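Local coordinates for probable tautomerase/dehalogenase AU4130 (Aspergillus fumigatus Af293, PDB 3C6V), which is of unknown function but, as a trimeric member of the oxalocrotonate tautomerase-like family, probably acts as a tautomerase or dehalogenase, at residues 43-48 with 108-113; 137-142 with 150-155. All blocks are in the same frame, centred on the assembly; numbering follows the deposited sequence.

Overall arrangement
Contact 1 joins the two long helices, 36-51 and 97-115, that cover the mixed four-stranded sheet; its centre lies about 9 Å from the centre of the chain. Contact 2 is peripheral, about 19 Å from that centre, where the loop after strand 135-136 folds back on the last helix, 147-155. Contact 1 and contact 2 follow one another in sequence, the centres of contacts 1 and 2 being about 24 Å apart and their nearest atoms about 11 Å apart, and do not touch. Both nevertheless reach the second subunit of the trimer, through residues of 43-48 and through Asn137. A sulfate ion, probably carried over from the crystallisation medium, sits about 6 Å from the side chain of Leu139 in contact 2.

Contact 1 of 2, residues 43-48 with 108-113; sequences AQQITQ and DAFLTP
Ile46 meets Phe110 between helices 36-51 and 97-115: Ile46 CG1 comes to 3.4 Å from Phe110 CE1, the two side chains crossing at about a right angle. One face of the ring is roofed by the other helix, with Gln45 CB in a CH-pi contact, 4.3 Å from the Phe110 centroid and 25° off the normal, and Ile46 N lying toward the rim. Phe110 CG stands between its backbone N and carbonyl carbon (chi1 59°), a rotamer uncommon within helices; here the helix is kinked, the N of Phe110 making no bond to the preceding turn.

One polar link runs through a water. The extended Gln45 chain slides past the Phe110 side chain, its OE1 3.6 Å from Phe110 CB, while Gln45 NE2 donates to a water at 2.7 Å; that water donates to Phe110 O, also at 2.7 Å.

In this tautomerase-type fold helices 36-51 and 97-115 each connect two parallel strands, a beta-alpha-beta crossover, and both rest on the sheet, where Trp25 touches Ile46 and Phe110. The chemistry implies a mainly apolar helix-helix joint, with the Gln45 amide joined through that water to Phe110 O at the kink.

Contact 2 of 2, residues 137-142 with 150-155; sequences NGLAPP and KVWVRE
Trp152 NE1 is hydrogen-bonded to Val159 O, which ties the indole to the C-terminal tail while one face of the indole is covered by Pro142. The CD of Pro142 is 3.5 Å from the centroid of the six-membered ring of Trp152 and only 12° off the normal, a CH-pi contact. The same pyrrolidine reaches across to the five-membered ring, where Pro142 CG is 3.8 Å from Trp152 CG. Pro141 approaches the far end of the indole obliquely, with its CA 3.7 Å from Trp152 CH2 and its CB 3.8 Å from CZ3. Leu139 comes instead at the edge, near the ring plane, its CB 4.0 Å from Trp152 CH2.

From Ala140 to Pro142 the backbone angles are those of a polyproline II-like conformation, and through this extended run the loop after strand 135-136 packs on Trp152 of helix 147-155, the helix that follows it. Trp152 CG lies anti to the carbonyl carbon (chi1 -74°), directing the indole off the helix toward the loop. Tyr59 also touches Pro141, Pro142 and Trp152, and the ring of Phe161 meets the indole. Asn137, at the start of the loop, has left-handed backbone angles, as has Gly138, so the chain turns there; the Asn137 OD1 accepts from Trp122 N, and its ND2 donates to Asp121 OD1, both of the second subunit.

Contact 1 of 2, residues 43-48 with 108-113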
ATOM      1  N   ALA B  43      -7.295 -16.349   6.165  1.00 11.07           N
ATOM      2  CA  ALA B  43      -6.150 -15.889   6.918  1.00 11.58           C
ATOM      3  C   ALA B  43      -5.340 -17.089   7.434  1.00 11.23           C
ATOM      4  O   ALA B  43      -4.101 -17.067   7.430  1.00 12.22           O
ATOM      5  CB  ALA B  43      -6.595 -14.978   8.055  1.00 11.47           C
ATOM      6  N   GLN B  44      -6.037 -18.139   7.847  1.00 11.37           N
ATOM      7  CA  GLN B  44      -5.363 -19.364   8.327  1.00 12.29           C
ATOM      8  C   GLN B  44      -4.631 -20.096   7.206  1.00 11.27           C
ATOM      9  O   GLN B  44      -3.503 -20.573   7.380  1.00 12.02           O
ATOM     10  CB  GLN B  44      -6.359 -20.313   8.980  1.00 13.14           C
ATOM     11  CG  GLN B  44      -6.843 -19.852  10.325  1.00 19.13           C
ATOM     12  CD  GLN B  44      -7.808 -20.864  10.903  1.00 26.99           C
ATOM     13  OE1 GLN B  44      -7.514 -22.063  10.930  1.00 30.50           O
ATOM     14  NE2 GLN B  44      -8.957 -20.400  11.356  1.00 29.81           N
ATOM     15  N   GLN B  45      -5.256 -20.172   6.038  1.00 10.50           N
ATOM     16  CA  GLN B  45      -4.600 -20.751   4.870  1.00 11.28           C
ATOM     17  C   GLN B  45      -3.328 -19.994   4.450  1.00 11.32           C
ATOM     18  O   GLN B  45      -2.283 -20.605   4.147  1.00 10.09           O
ATOM     19  CB  GLN B  45      -5.605 -20.814   3.738  1.00 11.36           C
ATOM     20  CG  GLN B  45      -6.697 -21.848   4.043  1.00 15.78           C
ATOM     21  CD  GLN B  45      -7.589 -22.129   2.868  1.00 19.19           C
ATOM     22  OE1 GLN B  45      -7.596 -23.240   2.313  1.00 25.94           O
ATOM     23  NE2 GLN B  45      -8.360 -21.154   2.489  1.00 18.36           N
ATOM     24  N   ILE B  46      -3.436 -18.665   4.408  1.00 10.90           N
ATOM     25  CA  ILE B  46      -2.292 -17.811   4.061  1.00 10.52           C
ATOM     26  C   ILE B  46      -1.175 -18.051   5.095  1.00 11.28           C
ATOM     27  O   ILE B  46      -0.004 -18.190   4.741  1.00 10.91           O
ATOM     28  CB  ILE B  46      -2.707 -16.306   4.014  1.00 10.75           C
ATOM     29  CG1 ILE B  46      -3.706 -16.048   2.869  1.00 10.03           C
ATOM     30  CG2 ILE B  46      -1.428 -15.380   3.897  1.00 10.15           C
ATOM     31  CD1 ILE B  46      -4.522 -14.734   3.101  1.00 11.16           C
ATOM     32  N   THR B  47      -1.549 -18.059   6.374  1.00 11.37           N
ATOM     33  CA  THR B  47      -0.576 -18.271   7.468  1.00 11.59           C
ATOM     34  C   THR B  47       0.142 -19.604   7.292  1.00 12.28           C
ATOM     35  O   THR B  47       1.371 -19.650   7.370  1.00 11.26           O
ATOM     36  CB  THR B  47      -1.248 -18.146   8.877  1.00 11.84           C
ATOM     37  OG1 THR B  47      -1.858 -16.849   8.971  1.00 11.09           O
ATOM     38  CG2 THR B  47      -0.215 -18.354  10.085  1.00 10.36           C
ATOM     39  N   GLN B  48      -0.619 -20.676   7.049  1.00 13.29           N
ATOM     40  CA  GLN B  48      -0.018 -22.013   6.891  1.00 13.95           C
ATOM     41  C   GLN B  48       0.982 -22.091   5.714  1.00 13.87           C
ATOM     42  O   GLN B  48       2.011 -22.795   5.788  1.00 13.73           O
ATOM     43  CB  GLN B  48      -1.099 -23.109   6.799  1.00 14.85           C
ATOM     44  CG  GLN B  48      -0.507 -24.540   6.727  1.00 19.67           C
ATOM     45  CD  GLN B  48       0.494 -24.818   7.888  1.00 28.29           C
ATOM     46  OE1 GLN B  48       0.124 -24.728   9.076  1.00 32.15           O
ATOM     47  NE2 GLN B  48       1.773 -25.122   7.543  1.00 27.32           N
ATOM     48  N   ASP B 108      -2.422 -19.836  -5.210  1.00 11.05           N
ATOM     49  CA  ASP B 108      -3.581 -20.101  -6.077  1.00 11.87           C
ATOM     50  C   ASP B 108      -4.377 -21.298  -5.534  1.00 12.11           C
ATOM     51  O   ASP B 108      -5.610 -21.363  -5.669  1.00 11.16           O
ATOM     52  CB  ASP B 108      -3.148 -20.422  -7.523  1.00 11.32           C
ATOM     53  CG  ASP B 108      -2.654 -19.200  -8.300  1.00 12.56           C
ATOM     54  OD1 ASP B 108      -2.930 -18.030  -7.930  1.00 13.82           O
ATOM     55  OD2 ASP B 108      -1.940 -19.416  -9.294  1.00 11.15           O
ATOM     56  N   ALA B 109      -3.663 -22.246  -4.924  1.00 13.02           N
ATOM     57  CA  ALA B 109      -4.302 -23.447  -4.363  1.00 13.81           C
ATOM     58  C   ALA B 109      -5.351 -23.147  -3.287  1.00 14.00           C
ATOM     59  O   ALA B 109      -6.218 -23.982  -3.046  1.00 13.40           O
ATOM     60  CB  ALA B 109      -3.272 -24.435  -3.850  1.00 14.23           C
ATOM     61  N   PHE B 110      -5.250 -22.004  -2.610  1.00 13.36           N
ATOM     62  CA  PHE B 110      -6.327 -21.607  -1.689  1.00 13.32           C
ATOM     63  C   PHE B 110      -7.216 -20.460  -2.179  1.00 12.77           C
ATOM     64  O   PHE B 110      -8.416 -20.405  -1.860  1.00 13.34           O
ATOM     65  CB  PHE B 110      -5.844 -21.365  -0.232  1.00 13.74           C
ATOM     66  CG  PHE B 110      -4.789 -20.311  -0.078  1.00 12.53           C
ATOM     67  CD1 PHE B 110      -5.112 -18.954  -0.084  1.00 10.68           C
ATOM     68  CD2 PHE B 110      -3.465 -20.686   0.192  1.00 13.33           C
ATOM     69  CE1 PHE B 110      -4.115 -17.955   0.086  1.00 11.14           C
ATOM     70  CE2 PHE B 110      -2.469 -19.729   0.391  1.00 12.80           C
ATOM     71  CZ  PHE B 110      -2.772 -18.350   0.323  1.00  9.89           C
ATOM     72  N   LEU B 111      -6.660 -19.542  -2.955  1.00 11.46           N
ATOM     73  CA  LEU B 111      -7.477 -18.410  -3.408  1.00 10.52           C
ATOM     74  C   LEU B 111      -8.511 -18.861  -4.438  1.00 10.78           C
ATOM     75  O   LEU B 111      -9.681 -18.490  -4.351  1.00 10.14           O
ATOM     76  CB  LEU B 111      -6.585 -17.332  -4.034  1.00  9.42           C
ATOM     77  CG  LEU B 111      -5.616 -16.674  -3.054  1.00 10.00           C
ATOM     78  CD1 LEU B 111      -4.655 -15.771  -3.854  1.00 12.73           C
ATOM     79  CD2 LEU B 111      -6.461 -15.873  -2.045  1.00 12.31           C
ATOM     80  N   THR B 112      -8.067 -19.649  -5.406  1.00 10.10           N
ATOM     81  CA  THR B 112      -8.952 -20.075  -6.515  1.00 11.82           C
ATOM     82  C   THR B 112     -10.154 -20.871  -5.994  1.00 13.14           C
ATOM     83  O   THR B 112     -11.293 -20.510  -6.314  1.00 12.64           O
ATOM     84  CB  THR B 112      -8.192 -20.785  -7.676  1.00 11.11           C
ATOM     85  OG1 THR B 112      -7.235 -19.872  -8.251  1.00 12.06           O
ATOM     86  CG2 THR B 112      -9.167 -21.221  -8.780  1.00 13.39           C
ATOM     87  N   PRO B 113      -9.930 -21.930  -5.159  1.00 14.52           N
ATOM     88  CA  PRO B 113     -11.107 -22.673  -4.665  1.00 15.35           C
ATOM     89  C   PRO B 113     -12.046 -21.872  -3.797  1.00 15.64           C
ATOM     90  O   PRO B 113     -13.227 -22.246  -3.690  1.00 15.11           O
ATOM     91  CB  PRO B 113     -10.504 -23.830  -3.817  1.00 15.74           C
ATOM     92  CG  PRO B 113      -9.065 -23.888  -4.213  1.00 16.05           C
ATOM     93  CD  PRO B 113      -8.662 -22.543  -4.704  1.00 14.28           C
TER
HETATM   94  O   HOH W   1      -9.601 -21.769   0.174  1.00 18.76           O

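Contact 2 of 2, residues 137-142 with 150-155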
ATOM      1  N   ASN B 137       7.872  -5.125  16.945  1.00  9.74           N
ATOM      2  CA  ASN B 137       8.075  -4.709  18.335  1.00  9.29           C
ATOM      3  C   ASN B 137       9.455  -4.063  18.527  1.00  9.85           C
ATOM      4  O   ASN B 137      10.135  -4.243  19.559  1.00  8.37           O
ATOM      5  CB  ASN B 137       7.877  -5.888  19.297  1.00  9.58           C
ATOM      6  CG  ASN B 137       6.412  -6.321  19.378  1.00 11.43           C
ATOM      7  OD1 ASN B 137       5.608  -6.033  18.477  1.00  9.57           O
ATOM      8  ND2 ASN B 137       6.070  -7.036  20.440  1.00 10.37           N
ATOM      9  N   GLY B 138       9.854  -3.272  17.538  1.00  8.81           N
ATOM     10  CA  GLY B 138      11.082  -2.472  17.684  1.00 10.59           C
ATOM     11  C   GLY B 138      12.379  -3.256  17.501  1.00 11.17           C
ATOM     12  O   GLY B 138      13.465  -2.739  17.807  1.00 11.37           O
ATOM     13  N   LEU B 139      12.270  -4.486  16.990  1.00 10.62           N
ATOM     14  CA  LEU B 139      13.437  -5.343  16.766  1.00 11.01           C
ATOM     15  C   LEU B 139      13.527  -5.736  15.299  1.00 11.90           C
ATOM     16  O   LEU B 139      12.542  -6.178  14.732  1.00 10.80           O
ATOM     17  CB  LEU B 139      13.294  -6.631  17.581  1.00 11.89           C
ATOM     18  CG  LEU B 139      13.232  -6.470  19.100  1.00 12.73           C
ATOM     19  CD1 LEU B 139      12.905  -7.815  19.716  1.00 13.90           C
ATOM     20  CD2 LEU B 139      14.572  -5.994  19.592  1.00 17.37           C
ATOM     21  N   ALA B 140      14.715  -5.648  14.691  1.00 12.50           N
ATOM     22  CA  ALA B 140      14.875  -6.249  13.348  1.00 12.84           C
ATOM     23  C   ALA B 140      14.789  -7.774  13.441  1.00 13.24           C
ATOM     24  O   ALA B 140      15.479  -8.389  14.275  1.00 13.30           O
ATOM     25  CB  ALA B 140      16.186  -5.826  12.719  1.00 14.47           C
ATOM     26  N   PRO B 141      13.906  -8.416  12.627  1.00 13.53           N
ATOM     27  CA  PRO B 141      13.833  -9.871  12.729  1.00 13.62           C
ATOM     28  C   PRO B 141      15.114 -10.598  12.283  1.00 14.72           C
ATOM     29  O   PRO B 141      15.895 -10.055  11.486  1.00 14.45           O
ATOM     30  CB  PRO B 141      12.660 -10.238  11.803  1.00 13.98           C
ATOM     31  CG  PRO B 141      11.799  -8.946  11.768  1.00 13.71           C
ATOM     32  CD  PRO B 141      12.879  -7.879  11.708  1.00 13.45           C
ATOM     33  N   PRO B 142      15.302 -11.834  12.763  1.00 15.23           N
ATOM     34  CA  PRO B 142      16.498 -12.590  12.457  1.00 16.07           C
ATOM     35  C   PRO B 142      16.595 -12.924  10.967  1.00 16.48           C
ATOM     36  O   PRO B 142      15.578 -12.892  10.247  1.00 16.31           O
ATOM     37  CB  PRO B 142      16.298 -13.891  13.228  1.00 16.03           C
ATOM     38  CG  PRO B 142      15.202 -13.658  14.180  1.00 15.44           C
ATOM     39  CD  PRO B 142      14.362 -12.605  13.594  1.00 15.16           C
ATOM     40  N   LYS B 150      14.907 -19.555  14.421  1.00 16.88           N
ATOM     41  CA  LYS B 150      14.306 -20.724  15.094  1.00 17.46           C
ATOM     42  C   LYS B 150      13.799 -20.388  16.491  1.00 16.62           C
ATOM     43  O   LYS B 150      12.786 -20.924  16.924  1.00 15.38           O
ATOM     44  CB  LYS B 150      15.288 -21.900  15.138  1.00 18.96           C
ATOM     45  CG  LYS B 150      15.693 -22.365  13.749  1.00 21.79           C
ATOM     46  CD  LYS B 150      16.137 -23.840  13.784  1.00 29.19           C
ATOM     47  CE  LYS B 150      16.835 -24.255  12.491  1.00 33.40           C
ATOM     48  NZ  LYS B 150      16.046 -23.858  11.266  1.00 35.51           N
ATOM     49  N   VAL B 151      14.481 -19.465  17.175  1.00 15.89           N
ATOM     50  CA  VAL B 151      14.029 -19.006  18.491  1.00 15.70           C
ATOM     51  C   VAL B 151      12.686 -18.264  18.370  1.00 15.00           C
ATOM     52  O   VAL B 151      11.747 -18.480  19.172  1.00 13.78           O
ATOM     53  CB  VAL B 151      15.074 -18.080  19.184  1.00 15.83           C
ATOM     54  CG1 VAL B 151      14.506 -17.537  20.519  1.00 17.68           C
ATOM     55  CG2 VAL B 151      16.404 -18.816  19.387  1.00 17.73           C
ATOM     56  N   TRP B 152      12.621 -17.353  17.397  1.00 13.38           N
ATOM     57  CA  TRP B 152      11.381 -16.627  17.146  1.00 13.58           C
ATOM     58  C   TRP B 152      10.239 -17.570  16.713  1.00 13.56           C
ATOM     59  O   TRP B 152       9.092 -17.331  17.041  1.00 12.13           O
ATOM     60  CB  TRP B 152      11.611 -15.520  16.115  1.00 13.57           C
ATOM     61  CG  TRP B 152      12.367 -14.332  16.656  1.00 14.84           C
ATOM     62  CD1 TRP B 152      13.390 -14.327  17.590  1.00 15.32           C
ATOM     63  CD2 TRP B 152      12.148 -12.975  16.291  1.00 12.12           C
ATOM     64  NE1 TRP B 152      13.814 -13.031  17.815  1.00 16.75           N
ATOM     65  CE2 TRP B 152      13.070 -12.183  17.028  1.00 13.94           C
ATOM     66  CE3 TRP B 152      11.272 -12.349  15.396  1.00 10.71           C
ATOM     67  CZ2 TRP B 152      13.120 -10.784  16.910  1.00 13.44           C
ATOM     68  CZ3 TRP B 152      11.323 -10.933  15.276  1.00 12.92           C
ATOM     69  CH2 TRP B 152      12.243 -10.183  16.012  1.00 12.68           C
ATOM     70  N   VAL B 153      10.561 -18.643  15.986  1.00 13.81           N
ATOM     71  CA  VAL B 153       9.551 -19.647  15.624  1.00 14.91           C
ATOM     72  C   VAL B 153       8.968 -20.302  16.896  1.00 15.34           C
ATOM     73  O   VAL B 153       7.742 -20.348  17.064  1.00 14.75           O
ATOM     74  CB  VAL B 153      10.128 -20.715  14.664  1.00 15.12           C
ATOM     75  CG1 VAL B 153       9.153 -21.874  14.487  1.00 16.70           C
ATOM     76  CG2 VAL B 153      10.442 -20.107  13.306  1.00 14.73           C
ATOM     77  N   ARG B 154       9.867 -20.765  17.785  1.00 16.10           N
ATOM     78  CA  ARG B 154       9.518 -21.529  18.994  1.00 17.93           C
ATOM     79  C   ARG B 154       8.701 -20.728  19.972  1.00 18.15           C
ATOM     80  O   ARG B 154       7.783 -21.256  20.612  1.00 17.88           O
ATOM     81  CB  ARG B 154      10.779 -21.928  19.785  1.00 18.31           C
ATOM     82  CG  ARG B 154      11.659 -22.916  19.143  1.00 22.05           C
ATOM     83  CD  ARG B 154      12.534 -23.520  20.208  1.00 22.81           C
ATOM     84  NE  ARG B 154      13.651 -22.680  20.666  1.00 27.13           N
ATOM     85  CZ  ARG B 154      14.844 -22.618  20.076  1.00 27.00           C
ATOM     86  NH1 ARG B 154      15.088 -23.288  18.956  1.00 26.07           N
ATOM     87  NH2 ARG B 154      15.800 -21.872  20.615  1.00 31.22           N
ATOM     88  N   GLU B 155       9.117 -19.476  20.146  1.00 17.53           N
ATOM     89  CA  GLU B 155       8.463 -18.542  21.062  1.00 17.65           C
ATOM     90  C   GLU B 155       7.270 -17.842  20.444  1.00 17.17           C
ATOM     91  O   GLU B 155       6.447 -17.288  21.173  1.00 17.27           O
ATOM     92  CB  GLU B 155       9.463 -17.486  21.547  1.00 16.77           C
ATOM     93  CG  GLU B 155      10.646 -18.051  22.304  1.00 20.21           C
ATOM     94  CD  GLU B 155      10.234 -18.843  23.573  1.00 24.03           C
ATOM     95  OE1 GLU B 155       9.084 -18.696  24.073  1.00 24.03           O
ATOM     96  OE2 GLU B 155      11.078 -19.616  24.058  1.00 24.96           O
TER